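PDB 3FZE: protein STE5 from Saccharomyces cerevisiae, which serves as a scaffold of the yeast pheromone (mating) pathway, whose minimal scaffold domain cocatalyses phosphorylation of the MAP kinase Fus3 by Ste7. Local coordinates for residues D18-I23 / I49-L54; L24-T29 / V116-M121; L44-I49 / L183-H188; I148-L153 / S168-V173. One frame throughout, in Å; residues are numbered along the deposited sequence. Where two conformers were deposited one is given.

The four contacts all belong to one alpha/beta/alpha domain with a vWA-like fold. Contacts 1 and 2 share strand 19-26, their centres about 21 Å apart. Contact 1 ties the start of that strand to the end of helix 35-50, and contact 3, its centre about 12 Å from that of contact 1, fastens the same helix to the chain after helix 170-180. Toward the C-terminal ends of the strands, contact 2 pairs 19-26 with 111-117; contact 4, its centre about 10 Å from that of contact 2, sets helix 170-180 on strand 145-150. The segments of contact 1 alternate along the chain with those of contacts 2 and 3, and contact 3 encloses contact 4, bringing the segment after the last helix back against the chain's first half.

Contact 1: residues D18-I23 / I49-L54; sequences DNLAII and IKFARL
Leu20 lies over one face of the Phe51 ring where the beta-alpha-beta unit of strand 19-26, helix 35-50 and strand 55-60 turns back into the sheet of this vWA-like domain. The CH-pi contact runs from Leu20 CG to the ring centroid, 4.1 Å away and 20° off the ring normal, and Leu20 CD1 comes within 3.6 Å of Phe51 CE2. The Lys50 CG methylene covers the opposite face, so the flat ring is sandwiched between aliphatic groups, while Phe181 meets Phe51 edge-to-face. Leu54 suits its place because its branched end can turn back to the strand: with CG anti to the backbone N (chi1 -171°), CD1 packs 3.7 Å from Leu20 CB and also touches Ile22 CG1.

Next to this packing lies a polar but still firmly held part. Asn19 ND2 donates to Arg53 O (2.9 Å, 160°), with the acceptor close to the plane of the amide; the donor stands well above the carbonyl plane of Arg53, whose O also accepts from Gln55 NE2. Asn19 OD1 accepts from a water that in turn accepts from Arg53 N, so one amide grips the type I turn from Phe51 to Leu54 with both its ends. A leucine in its place would probably leave Arg53 O with Gln55 alone and the water without its acceptor on the strand, tying the turn less firmly. The looser, exposed side holds the Arg53 guanidinium, salt-bridged to Glu109, and Asp18 OD2, which accepts from His110 N. Between the two, Asp18 O lies at the edge of the Phe51 ring, 3.7 Å from CD1.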
loop_
_atom_site.group_PDB
_atom_site.type_symbol
_atom_site.label_atom_id
_atom_site.label_comp_id
_atom_site.label_asym_id
_atom_site.label_seq_id
_atom_site.Cartn_x
_atom_site.Cartn_y
_atom_site.Cartn_z
ATOM N N ASP A 18 -9.390 12.620 0.659
ATOM C CA ASP A 18 -8.608 13.791 0.258
ATOM C C ASP A 18 -7.181 13.412 -0.111
ATOM O O ASP A 18 -6.477 14.159 -0.810
ATOM C CB ASP A 18 -8.560 14.790 1.417
ATOM C CG ASP A 18 -9.936 15.324 1.782
ATOM O OD1 ASP A 18 -10.648 15.813 0.872
ATOM O OD2 ASP A 18 -10.305 15.248 2.976
ATOM N N ASN A 19 -6.758 12.258 0.397
ATOM C CA ASN A 19 -5.395 11.767 0.223
ATOM C C ASN A 19 -5.332 10.277 0.551
ATOM O O ASN A 19 -6.244 9.724 1.184
ATOM C CB ASN A 19 -4.421 12.548 1.127
ATOM C CG ASN A 19 -2.974 12.428 0.676
ATOM O OD1 ASN A 19 -2.707 12.082 -0.472
ATOM N ND2 ASN A 19 -2.036 12.725 1.576
ATOM N N LEU A 20 -4.260 9.620 0.104
ATOM C CA LEU A 20 -4.034 8.224 0.431
ATOM C C LEU A 20 -2.665 8.040 1.045
ATOM O O LEU A 20 -1.719 8.769 0.719
ATOM C CB LEU A 20 -4.074 7.355 -0.823
ATOM C CG LEU A 20 -5.361 7.341 -1.633
ATOM C CD1 LEU A 20 -5.174 6.475 -2.868
ATOM C CD2 LEU A 20 -6.510 6.829 -0.785
ATOM N N ALA A 21 -2.568 7.037 1.910
ATOM C CA ALA A 21 -1.290 6.503 2.361
ATOM C C ALA A 21 -1.226 5.064 1.882
ATOM O O ALA A 21 -2.086 4.254 2.228
ATOM C CB ALA A 21 -1.202 6.548 3.873
ATOM N N ILE A 22 -0.210 4.764 1.075
ATOM C CA ILE A 22 -0.032 3.435 0.505
ATOM C C ILE A 22 1.051 2.683 1.271
ATOM O O ILE A 22 2.209 3.090 1.271
ATOM C CB ILE A 22 0.388 3.516 -0.989
ATOM C CG1 ILE A 22 -0.477 4.529 -1.753
ATOM C CG2 ILE A 22 0.314 2.145 -1.634
ATOM C CD1 ILE A 22 -1.924 4.083 -1.970
ATOM N N ILE A 23 0.678 1.586 1.922
ATOM C CA ILE A 23 1.648 0.796 2.675
ATOM C C ILE A 23 1.839 -0.541 1.964
ATOM O O ILE A 23 0.897 -1.312 1.821
ATOM C CB ILE A 23 1.193 0.595 4.138
ATOM C CG1 ILE A 23 0.808 1.947 4.747
ATOM C CG2 ILE A 23 2.299 -0.052 4.942
ATOM C CD1 ILE A 23 -0.359 1.903 5.728
ATOM N N ILE A 49 -0.924 12.070 -9.765
ATOM C CA ILE A 49 -1.678 12.956 -10.655
ATOM C C ILE A 49 -2.942 13.440 -9.934
ATOM O O ILE A 49 -3.342 14.597 -10.066
ATOM C CB ILE A 49 -2.081 12.242 -11.964
ATOM C CG1 ILE A 49 -0.835 11.896 -12.789
ATOM C CG2 ILE A 49 -3.069 13.083 -12.774
ATOM C CD1 ILE A 49 -1.128 10.943 -13.924
ATOM N N LYS A 50 -3.543 12.546 -9.153
ATOM C CA LYS A 50 -4.744 12.869 -8.376
ATOM C C LYS A 50 -4.438 13.348 -6.953
ATOM O O LYS A 50 -5.129 14.228 -6.420
ATOM C CB LYS A 50 -5.683 11.664 -8.311
ATOM C CG LYS A 50 -6.990 11.971 -7.585
ATOM C CD LYS A 50 -8.073 10.942 -7.872
ATOM C CE LYS A 50 -9.338 11.225 -7.063
ATOM N NZ LYS A 50 -10.154 12.321 -7.659
ATOM N N PHE A 51 -3.412 12.757 -6.351
ATOM C CA PHE A 51 -3.055 12.998 -4.956
ATOM C C PHE A 51 -1.619 13.502 -4.863
ATOM O O PHE A 51 -0.700 12.717 -4.678
ATOM C CB PHE A 51 -3.177 11.689 -4.149
ATOM C CG PHE A 51 -4.569 11.102 -4.144
ATOM C CD1 PHE A 51 -5.595 11.721 -3.442
ATOM C CD2 PHE A 51 -4.851 9.934 -4.837
ATOM C CE1 PHE A 51 -6.879 11.187 -3.430
ATOM C CE2 PHE A 51 -6.135 9.385 -4.820
ATOM C CZ PHE A 51 -7.145 10.010 -4.124
ATOM N N ALA A 52 -1.420 14.811 -4.991
ATOM C CA ALA A 52 -0.072 15.373 -4.960
ATOM C C ALA A 52 0.650 15.067 -3.640
ATOM O O ALA A 52 1.876 14.919 -3.602
ATOM C CB ALA A 52 -0.119 16.877 -5.203
ATOM N N ARG A 53 -0.115 14.989 -2.559
ATOM C CA ARG A 53 0.454 14.727 -1.236
ATOM C C ARG A 53 0.454 13.234 -0.883
ATOM O O ARG A 53 0.566 12.850 0.281
ATOM C CB ARG A 53 -0.276 15.560 -0.181
ATOM C CG ARG A 53 -0.209 17.056 -0.512
ATOM C CD ARG A 53 -1.004 17.906 0.452
ATOM N NE ARG A 53 -2.420 17.667 0.263
ATOM C CZ ARG A 53 -3.150 16.877 1.035
ATOM N NH1 ARG A 53 -2.587 16.277 2.075
ATOM N NH2 ARG A 53 -4.436 16.696 0.768
ATOM N N LEU A 54 0.339 12.393 -1.901
ATOM C CA LEU A 54 0.390 10.942 -1.709
ATOM C C LEU A 54 1.524 10.504 -0.774
ATOM O O LEU A 54 2.677 10.874 -0.983
ATOM C CB LEU A 54 0.583 10.251 -3.058
ATOM C CG LEU A 54 0.454 8.735 -3.076
ATOM C CD1 LEU A 54 -0.928 8.275 -2.614
ATOM C CD2 LEU A 54 0.771 8.215 -4.480
HETATM O O HOH W 1 -2.971 14.429 -2.164
#

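Contact 2: residues L24-T29 / V116-M121; sequences LQIDFT and VSNSNM
Asn118 uses its side-chain amide like a piece of backbone: its OD1 accepts from Asp27 N (2.8 Å, 175°) on a lone pair in the carbonyl plane, and its ND2 donates to Asp27 O at 3.2 Å. Its first torsion, 73°, sets CG between the backbone N and the carbonyl carbon and turns the amide across to the other chain segment, continuing the pairing where strand 111-117 has ended. A leucine here would probably leave Asp27 N and O without these mates and hold the two loops together less firmly just past the strands. Another strong bond runs from Ser117 OG to Gln25 OE1 (2.7 Å). The same hydroxyl accepts from Ser119 N in an ST turn, while Asp27 OD1 receives Thr29 N in an Asx turn.

Parallel strand pairing follows, Gln25 N donating to Val116 O (2.8 Å) and Asn118 N to Gln25 O. Beyond it, Leu24 and Val116 run alongside each other from the same face of the sheet, with Leu24 CD2 3.8 Å from Val116 CB. This apolar face is covered by Trp170 of helix 170-180; on the other face Gln25 also bonds Ile127, Lys125 and Asp60, and strands 55-60 and 145-150 flank the pair.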
loop_
_atom_site.group_PDB
_atom_site.type_symbol
_atom_site.label_atom_id
_atom_site.label_comp_id
_atom_site.label_asym_id
_atom_site.label_seq_id
_atom_site.Cartn_x
_atom_site.Cartn_y
_atom_site.Cartn_z
ATOM N N LEU A 24 3.055 -0.780 1.485
ATOM C CA LEU A 24 3.374 -1.950 0.674
ATOM C C LEU A 24 4.443 -2.792 1.349
ATOM O O LEU A 24 5.550 -2.324 1.602
ATOM C CB LEU A 24 3.852 -1.531 -0.726
ATOM C CG LEU A 24 2.909 -0.640 -1.539
ATOM C CD1 LEU A 24 3.531 -0.379 -2.907
ATOM C CD2 LEU A 24 1.524 -1.259 -1.691
ATOM N N GLN A 25 4.091 -4.032 1.673
ATOM C CA GLN A 25 5.044 -4.949 2.262
ATOM C C GLN A 25 5.438 -5.955 1.200
ATOM O O GLN A 25 4.583 -6.684 0.683
ATOM C CB GLN A 25 4.405 -5.650 3.445
ATOM C CG GLN A 25 5.279 -6.722 4.033
ATOM C CD GLN A 25 4.716 -7.240 5.335
ATOM O OE1 GLN A 25 3.511 -7.450 5.455
ATOM N NE2 GLN A 25 5.582 -7.433 6.327
ATOM N N ILE A 26 6.719 -5.971 0.846
ATOM C CA ILE A 26 7.184 -6.824 -0.240
ATOM C C ILE A 26 8.219 -7.867 0.183
ATOM O O ILE A 26 9.283 -7.535 0.721
ATOM C CB ILE A 26 7.754 -5.996 -1.415
ATOM C CG1 ILE A 26 6.775 -4.887 -1.811
ATOM C CG2 ILE A 26 8.049 -6.912 -2.594
ATOM C CD1 ILE A 26 7.299 -3.926 -2.878
ATOM N N ASP A 27 7.873 -9.128 -0.047
ATOM C CA ASP A 27 8.824 -10.238 -0.005
ATOM C C ASP A 27 9.342 -10.382 -1.430
ATOM O O ASP A 27 8.618 -10.818 -2.328
ATOM C CB ASP A 27 8.121 -11.521 0.453
ATOM C CG ASP A 27 9.040 -12.728 0.464
ATOM O OD1 ASP A 27 10.092 -12.681 -0.205
ATOM O OD2 ASP A 27 8.707 -13.736 1.134
ATOM N N PHE A 28 10.584 -9.972 -1.643
ATOM C CA PHE A 28 11.144 -9.910 -2.985
ATOM C C PHE A 28 11.409 -11.285 -3.586
ATOM O O PHE A 28 11.467 -11.433 -4.808
ATOM C CB PHE A 28 12.425 -9.078 -2.982
ATOM C CG PHE A 28 12.208 -7.646 -2.624
ATOM C CD1 PHE A 28 11.845 -6.725 -3.597
ATOM C CD2 PHE A 28 12.353 -7.215 -1.316
ATOM C CE1 PHE A 28 11.646 -5.404 -3.273
ATOM C CE2 PHE A 28 12.146 -5.895 -0.986
ATOM C CZ PHE A 28 11.795 -4.991 -1.967
ATOM N N THR A 29 11.559 -12.285 -2.726
ATOM C CA THR A 29 11.860 -13.641 -3.182
ATOM C C THR A 29 10.657 -14.299 -3.858
ATOM O O THR A 29 10.810 -15.255 -4.620
ATOM C CB THR A 29 12.356 -14.538 -2.025
ATOM O OG1 THR A 29 11.267 -14.847 -1.146
ATOM C CG2 THR A 29 13.469 -13.849 -1.240
ATOM N N VAL A 116 -1.075 -3.303 1.406
ATOM C CA VAL A 116 -0.959 -4.447 0.522
ATOM C C VAL A 116 0.327 -5.205 0.845
ATOM O O VAL A 116 1.390 -4.597 1.013
ATOM C CB VAL A 116 -0.936 -4.019 -0.961
ATOM C CG1 VAL A 116 -1.056 -5.238 -1.868
ATOM C CG2 VAL A 116 -2.060 -3.009 -1.260
ATOM N N SER A 117 0.238 -6.527 0.932
ATOM C CA SER A 117 1.399 -7.346 1.290
ATOM C C SER A 117 1.368 -8.672 0.533
ATOM O O SER A 117 0.298 -9.236 0.304
ATOM C CB SER A 117 1.413 -7.601 2.801
ATOM O OG SER A 117 2.471 -8.476 3.185
ATOM N N ASN A 118 2.536 -9.168 0.143
ATOM C CA ASN A 118 2.611 -10.506 -0.437
ATOM C C ASN A 118 3.389 -11.468 0.453
ATOM O O ASN A 118 3.694 -12.585 0.039
ATOM C CB ASN A 118 3.244 -10.469 -1.830
ATOM C CG ASN A 118 4.735 -10.221 -1.779
ATOM O OD1 ASN A 118 5.242 -9.681 -0.795
ATOM N ND2 ASN A 118 5.449 -10.613 -2.834
ATOM N N SER A 119 3.710 -11.035 1.669
ATOM C CA SER A 119 4.554 -11.840 2.560
ATOM C C SER A 119 3.755 -12.853 3.371
ATOM O O SER A 119 2.532 -12.798 3.420
ATOM C CB SER A 119 5.383 -10.942 3.491
ATOM O OG SER A 119 4.559 -10.193 4.370
ATOM N N ASN A 120 4.456 -13.784 4.007
ATOM C CA ASN A 120 3.798 -14.856 4.740
ATOM C C ASN A 120 2.831 -14.368 5.816
ATOM O O ASN A 120 3.091 -13.376 6.501
ATOM C CB ASN A 120 4.835 -15.797 5.340
ATOM C CG ASN A 120 5.614 -16.554 4.282
ATOM O OD1 ASN A 120 5.118 -16.796 3.180
ATOM N ND2 ASN A 120 6.843 -16.927 4.611
ATOM N N MET A 121 1.714 -15.075 5.958
ATOM C CA MET A 121 0.685 -14.683 6.913
ATOM C C MET A 121 1.059 -15.053 8.343
ATOM O O MET A 121 0.399 -15.871 8.977
ATOM C CB MET A 121 -0.668 -15.289 6.527
ATOM C CG MET A 121 -1.178 -14.807 5.171
ATOM S SD MET A 121 -1.491 -13.035 5.149
ATOM C CE MET A 121 -2.919 -12.954 6.225
HETATM O O HOH W 2 7.270 -13.842 3.468
#

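Contact 3: residues L44-I49 / L183-H188; sequences LKALTI and LSFDEH
Leu183 drops its branched end onto the last turn of helix 35-50, joining that helix to the chain beyond helix 170-180 on one side of the alpha/beta/alpha, vWA-like domain. Apolar packing carries the contact, and no hydrogen bond crosses it. With CG anti to the carbonyl carbon (chi1 -55°), the fork of Leu183 closes on the carbonyl of Ala46, CD1 going on to Leu47 and CD2 to Ile49. CD1 meets Leu47 CD2 at 3.8 Å, the two side chains roughly perpendicular, while CD2 sits 3.9 Å from Ile49 CB, where the side chains pass antiparallel. A leucine fits because its two branches can serve both neighbours at once. Ala46, just before Leu47 in the helix, is small enough to let the loop come close, and its CB is only 3.7 Å from Ser184 O. Leu47 continues inward to Leu177 and Cys178, so the contact is joined to the helix-helix interface behind it.

The aromatic contribution is slighter. The ring of Phe185 offers its edge to Ala46 CB, 4.0 Å from CD2, and also rests on Val39, Asn42 and Ser43 further back along the helix and on Cys178 of helix 170-180.

Polar bonds stay within each segment. Thr48 OG1 donates to Lys45 O at 2.6 Å, tying its hydroxyl to the backbone of the helix end, while Asp186 OD1 accepts from His188 N in an Asx turn that shapes the exposed tail. Across the contact itself the nearest approach is a methyl to a carbonyl, Leu183 CD1 at 3.3 Å from Ala46 O.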
loop_
_atom_site.group_PDB
_atom_site.type_symbol
_atom_site.label_atom_id
_atom_site.label_comp_id
_atom_site.label_asym_id
_atom_site.label_seq_id
_atom_site.Cartn_x
_atom_site.Cartn_y
_atom_site.Cartn_z
ATOM N N LEU A 44 2.471 4.214 -8.168
ATOM C CA LEU A 44 2.728 5.305 -7.239
ATOM C C LEU A 44 2.838 6.624 -8.016
ATOM O O LEU A 44 2.272 7.635 -7.605
ATOM C CB LEU A 44 3.963 5.039 -6.383
ATOM C CG LEU A 44 3.846 3.931 -5.337
ATOM C CD1 LEU A 44 5.180 3.710 -4.628
ATOM C CD2 LEU A 44 2.777 4.273 -4.313
ATOM N N LYS A 45 3.537 6.617 -9.144
ATOM C CA LYS A 45 3.640 7.827 -9.958
ATOM C C LYS A 45 2.258 8.275 -10.456
ATOM O O LYS A 45 1.904 9.451 -10.364
ATOM C CB LYS A 45 4.600 7.620 -11.140
ATOM C CG LYS A 45 6.053 7.423 -10.735
ATOM C CD LYS A 45 6.747 8.734 -10.409
ATOM C CE LYS A 45 6.963 9.576 -11.663
ATOM N NZ LYS A 45 7.857 10.740 -11.407
ATOM N N ALA A 46 1.476 7.336 -10.971
ATOM C CA ALA A 46 0.174 7.678 -11.536
ATOM C C ALA A 46 -0.751 8.307 -10.498
ATOM O O ALA A 46 -1.439 9.293 -10.777
ATOM C CB ALA A 46 -0.475 6.448 -12.156
ATOM N N LEU A 47 -0.731 7.751 -9.291
ATOM C CA LEU A 47 -1.620 8.204 -8.221
ATOM C C LEU A 47 -1.342 9.643 -7.806
ATOM O O LEU A 47 -2.246 10.335 -7.357
ATOM C CB LEU A 47 -1.533 7.255 -7.021
ATOM C CG LEU A 47 -2.277 5.933 -7.227
ATOM C CD1 LEU A 47 -1.824 4.870 -6.230
ATOM C CD2 LEU A 47 -3.791 6.193 -7.124
ATOM N N THR A 48 -0.106 10.104 -7.980
ATOM C CA THR A 48 0.201 11.503 -7.658
ATOM C C THR A 48 -0.467 12.512 -8.594
ATOM O O THR A 48 -0.563 13.683 -8.250
ATOM C CB THR A 48 1.711 11.811 -7.614
ATOM O OG1 THR A 48 2.282 11.623 -8.917
ATOM C CG2 THR A 48 2.421 10.943 -6.578
ATOM N N ILE A 49 -0.924 12.070 -9.765
ATOM C CA ILE A 49 -1.678 12.956 -10.655
ATOM C C ILE A 49 -2.942 13.440 -9.934
ATOM O O ILE A 49 -3.342 14.597 -10.066
ATOM C CB ILE A 49 -2.081 12.242 -11.964
ATOM C CG1 ILE A 49 -0.835 11.896 -12.789
ATOM C CG2 ILE A 49 -3.069 13.083 -12.774
ATOM C CD1 ILE A 49 -1.128 10.943 -13.924
ATOM N N LEU A 183 -6.917 6.805 -13.629
ATOM C CA LEU A 183 -5.527 7.033 -13.997
ATOM C C LEU A 183 -5.032 5.905 -14.901
ATOM O O LEU A 183 -5.667 4.853 -14.994
ATOM C CB LEU A 183 -4.663 7.153 -12.736
ATOM C CG LEU A 183 -5.152 8.218 -11.748
ATOM C CD1 LEU A 183 -4.515 8.035 -10.378
ATOM C CD2 LEU A 183 -4.906 9.628 -12.286
ATOM N N SER A 184 -3.918 6.141 -15.593
ATOM C CA SER A 184 -3.250 5.100 -16.377
ATOM C C SER A 184 -1.742 5.333 -16.351
ATOM O O SER A 184 -1.280 6.286 -15.730
ATOM C CB SER A 184 -3.758 5.086 -17.819
ATOM O OG SER A 184 -3.076 6.046 -18.606
ATOM N N PHE A 185 -0.973 4.481 -17.027
ATOM C CA PHE A 185 0.483 4.643 -17.020
ATOM C C PHE A 185 1.037 5.216 -18.330
ATOM O O PHE A 185 2.249 5.186 -18.559
ATOM C CB PHE A 185 1.185 3.306 -16.721
ATOM C CG PHE A 185 0.606 2.544 -15.549
ATOM C CD1 PHE A 185 0.465 1.163 -15.610
ATOM C CD2 PHE A 185 0.205 3.200 -14.395
ATOM C CE1 PHE A 185 -0.060 0.446 -14.535
ATOM C CE2 PHE A 185 -0.327 2.486 -13.315
ATOM C CZ PHE A 185 -0.455 1.110 -13.388
ATOM N N ASP A 186 0.166 5.743 -19.183
ATOM C CA ASP A 186 0.592 6.177 -20.512
ATOM C C ASP A 186 1.385 7.486 -20.515
ATOM O O ASP A 186 1.916 7.895 -21.549
ATOM C CB ASP A 186 -0.605 6.276 -21.463
ATOM C CG ASP A 186 -1.539 7.416 -21.108
ATOM O OD1 ASP A 186 -1.251 8.158 -20.143
ATOM O OD2 ASP A 186 -2.564 7.574 -21.805
ATOM N N GLU A 187 1.458 8.139 -19.360
ATOM C CA GLU A 187 2.204 9.385 -19.221
ATOM C C GLU A 187 1.717 10.463 -20.185
ATOM O O GLU A 187 2.512 11.266 -20.675
ATOM C CB GLU A 187 3.706 9.148 -19.418
ATOM N N HIS A 188 0.416 10.479 -20.462
ATOM C CA HIS A 188 -0.173 11.573 -21.224
ATOM C C HIS A 188 -0.779 12.620 -20.292
ATOM O O HIS A 188 -1.395 12.292 -19.276
ATOM C CB HIS A 188 -1.223 11.076 -22.217
ATOM C CG HIS A 188 -1.905 12.179 -22.968
ATOM N ND1 HIS A 188 -1.315 12.832 -24.031
ATOM C CD2 HIS A 188 -3.120 12.749 -22.804
ATOM C CE1 HIS A 188 -2.142 13.753 -24.491
ATOM N NE2 HIS A 188 -3.246 13.725 -23.767
#

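Contact 4: residues I148-L153 / S168-V173; sequences IKVGYL and SSWTFV
Val150 stands over the indole face of Trp170 where the first turn of helix 170-180 packs on strand 145-150, joining a helical layer to the sheet of an alpha/beta/alpha, vWA-like fold. The valine meets the tryptophan side chain nearly square on. Val150 CG1, anti to the backbone N (chi1 171°), makes a CH-pi contact with the five-membered ring, 4.1 Å from its centroid and 14° off the normal; its twin CG2 lies above the middle of the indole. A beta-branched residue suits this place because its second methyl can also meet Val173, CG2 to CG2 at 4.0 Å. One helical turn on from Trp170, Val173 reaches toward Ile148 tip to tip, with Val173 CG2 3.9 Å from Ile148 CG2. Trp170 in turn touches Val116 and Asn118, carrying the helix over the neighbouring strand.

Ser169 starts the helix as its N-cap, its OG accepting from Phe172 N (3.1 Å). Gly151, with positive phi, lets the strand leave the sheet where a side chain would be jammed against the preceding carbonyl. Beyond it, Tyr152 brings its phenol end alongside Ser168, OH 3.6 Å from CB. A water joins the pair, hydrogen-bonded to Tyr152 OH and accepting from Ser168 N at 3.0 Å.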
loop_
_atom_site.group_PDB
_atom_site.type_symbol
_atom_site.label_atom_id
_atom_site.label_comp_id
_atom_site.label_asym_id
_atom_site.label_seq_id
_atom_site.Cartn_x
_atom_site.Cartn_y
_atom_site.Cartn_z
ATOM N N ILE A 148 -5.049 -5.862 1.798
ATOM C CA ILE A 148 -5.027 -6.790 0.674
ATOM C C ILE A 148 -3.816 -7.714 0.678
ATOM O O ILE A 148 -2.667 -7.276 0.800
ATOM C CB ILE A 148 -5.081 -6.063 -0.691
ATOM C CG1 ILE A 148 -6.311 -5.154 -0.781
ATOM C CG2 ILE A 148 -5.090 -7.078 -1.830
ATOM C CD1 ILE A 148 -6.333 -4.288 -2.042
ATOM N N LYS A 149 -4.088 -9.003 0.535
ATOM C CA LYS A 149 -3.041 -10.004 0.473
ATOM C C LYS A 149 -2.837 -10.419 -0.980
ATOM O O LYS A 149 -3.756 -10.923 -1.629
ATOM C CB LYS A 149 -3.418 -11.211 1.335
ATOM C CG LYS A 149 -2.238 -12.021 1.837
ATOM C CD LYS A 149 -1.492 -12.671 0.694
ATOM C CE LYS A 149 -0.393 -13.582 1.200
ATOM N NZ LYS A 149 0.211 -14.323 0.071
ATOM N N VAL A 150 -1.633 -10.188 -1.492
ATOM C CA VAL A 150 -1.278 -10.636 -2.831
ATOM C C VAL A 150 -0.760 -12.075 -2.762
ATOM O O VAL A 150 0.194 -12.369 -2.042
ATOM C CB VAL A 150 -0.238 -9.709 -3.474
ATOM C CG1 VAL A 150 0.275 -10.311 -4.769
ATOM C CG2 VAL A 150 -0.844 -8.328 -3.701
ATOM N N GLY A 151 -1.410 -12.967 -3.499
ATOM C CA GLY A 151 -1.121 -14.390 -3.432
ATOM C C GLY A 151 -2.200 -15.097 -2.634
ATOM O O GLY A 151 -2.359 -14.850 -1.437
ATOM N N TYR A 152 -2.955 -15.967 -3.295
ATOM C CA TYR A 152 -4.104 -16.605 -2.659
ATOM C C TYR A 152 -3.701 -17.519 -1.510
ATOM O O TYR A 152 -2.652 -18.161 -1.549
ATOM C CB TYR A 152 -4.945 -17.374 -3.682
ATOM C CG TYR A 152 -5.640 -16.486 -4.692
ATOM C CD1 TYR A 152 -6.470 -15.450 -4.279
ATOM C CD2 TYR A 152 -5.480 -16.694 -6.058
ATOM C CE1 TYR A 152 -7.113 -14.637 -5.198
ATOM C CE2 TYR A 152 -6.122 -15.886 -6.987
ATOM C CZ TYR A 152 -6.935 -14.860 -6.550
ATOM O OH TYR A 152 -7.576 -14.054 -7.466
ATOM N N LEU A 153 -4.549 -17.568 -0.489
ATOM C CA LEU A 153 -4.278 -18.356 0.702
ATOM C C LEU A 153 -5.172 -19.585 0.753
ATOM O O LEU A 153 -6.331 -19.537 0.341
ATOM C CB LEU A 153 -4.518 -17.514 1.956
ATOM C CG LEU A 153 -3.810 -16.160 2.019
ATOM C CD1 LEU A 153 -4.402 -15.294 3.122
ATOM C CD2 LEU A 153 -2.317 -16.350 2.208
ATOM N N SER A 168 -4.693 -11.877 -6.896
ATOM C CA SER A 168 -3.798 -12.780 -7.611
ATOM C C SER A 168 -2.390 -12.223 -7.812
ATOM O O SER A 168 -1.411 -12.969 -7.773
ATOM C CB SER A 168 -4.399 -13.150 -8.969
ATOM O OG SER A 168 -4.523 -12.002 -9.783
ATOM N N SER A 169 -2.287 -10.920 -8.041
ATOM C CA SER A 169 -0.993 -10.320 -8.333
ATOM C C SER A 169 -0.925 -8.860 -7.929
ATOM O O SER A 169 -1.959 -8.202 -7.737
ATOM C CB SER A 169 -0.657 -10.456 -9.824
ATOM O OG SER A 169 -1.478 -9.612 -10.629
ATOM N N TRP A 170 0.299 -8.353 -7.820
ATOM C CA TRP A 170 0.529 -6.923 -7.644
ATOM C C TRP A 170 -0.082 -6.123 -8.787
ATOM O O TRP A 170 -0.635 -5.040 -8.583
ATOM C CB TRP A 170 2.033 -6.627 -7.561
ATOM C CG TRP A 170 2.665 -7.105 -6.282
ATOM C CD1 TRP A 170 3.401 -8.246 -6.108
ATOM C CD2 TRP A 170 2.601 -6.472 -4.997
ATOM N NE1 TRP A 170 3.804 -8.357 -4.803
ATOM C CE2 TRP A 170 3.325 -7.287 -4.097
ATOM C CE3 TRP A 170 2.010 -5.295 -4.517
ATOM C CZ2 TRP A 170 3.476 -6.960 -2.748
ATOM C CZ3 TRP A 170 2.159 -4.977 -3.174
ATOM C CH2 TRP A 170 2.885 -5.807 -2.308
ATOM N N THR A 171 0.027 -6.655 -9.996
ATOM C CA THR A 171 -0.466 -5.954 -11.171
ATOM C C THR A 171 -1.975 -5.750 -11.082
ATOM O O THR A 171 -2.473 -4.645 -11.310
ATOM C CB THR A 171 -0.087 -6.704 -12.459
ATOM O OG1 THR A 171 1.333 -6.632 -12.645
ATOM C CG2 THR A 171 -0.783 -6.088 -13.672
ATOM N N PHE A 172 -2.701 -6.806 -10.726
ATOM C CA PHE A 172 -4.156 -6.697 -10.656
ATOM C C PHE A 172 -4.596 -5.703 -9.592
ATOM O O PHE A 172 -5.445 -4.850 -9.848
ATOM C CB PHE A 172 -4.824 -8.055 -10.403
ATOM C CG PHE A 172 -6.313 -7.955 -10.268
ATOM C CD1 PHE A 172 -7.121 -7.970 -11.388
ATOM C CD2 PHE A 172 -6.899 -7.794 -9.024
ATOM C CE1 PHE A 172 -8.494 -7.851 -11.273
ATOM C CE2 PHE A 172 -8.269 -7.671 -8.900
ATOM C CZ PHE A 172 -9.064 -7.699 -10.027
ATOM N N VAL A 173 -4.012 -5.808 -8.402
ATOM C CA VAL A 173 -4.353 -4.908 -7.306
ATOM C C VAL A 173 -4.081 -3.456 -7.668
ATOM O O VAL A 173 -4.946 -2.584 -7.513
ATOM C CB VAL A 173 -3.554 -5.246 -6.033
ATOM C CG1 VAL A 173 -3.756 -4.169 -4.973
ATOM C CG2 VAL A 173 -3.972 -6.601 -5.497
HETATM O O HOH W 3 -7.351 -11.182 -8.033
#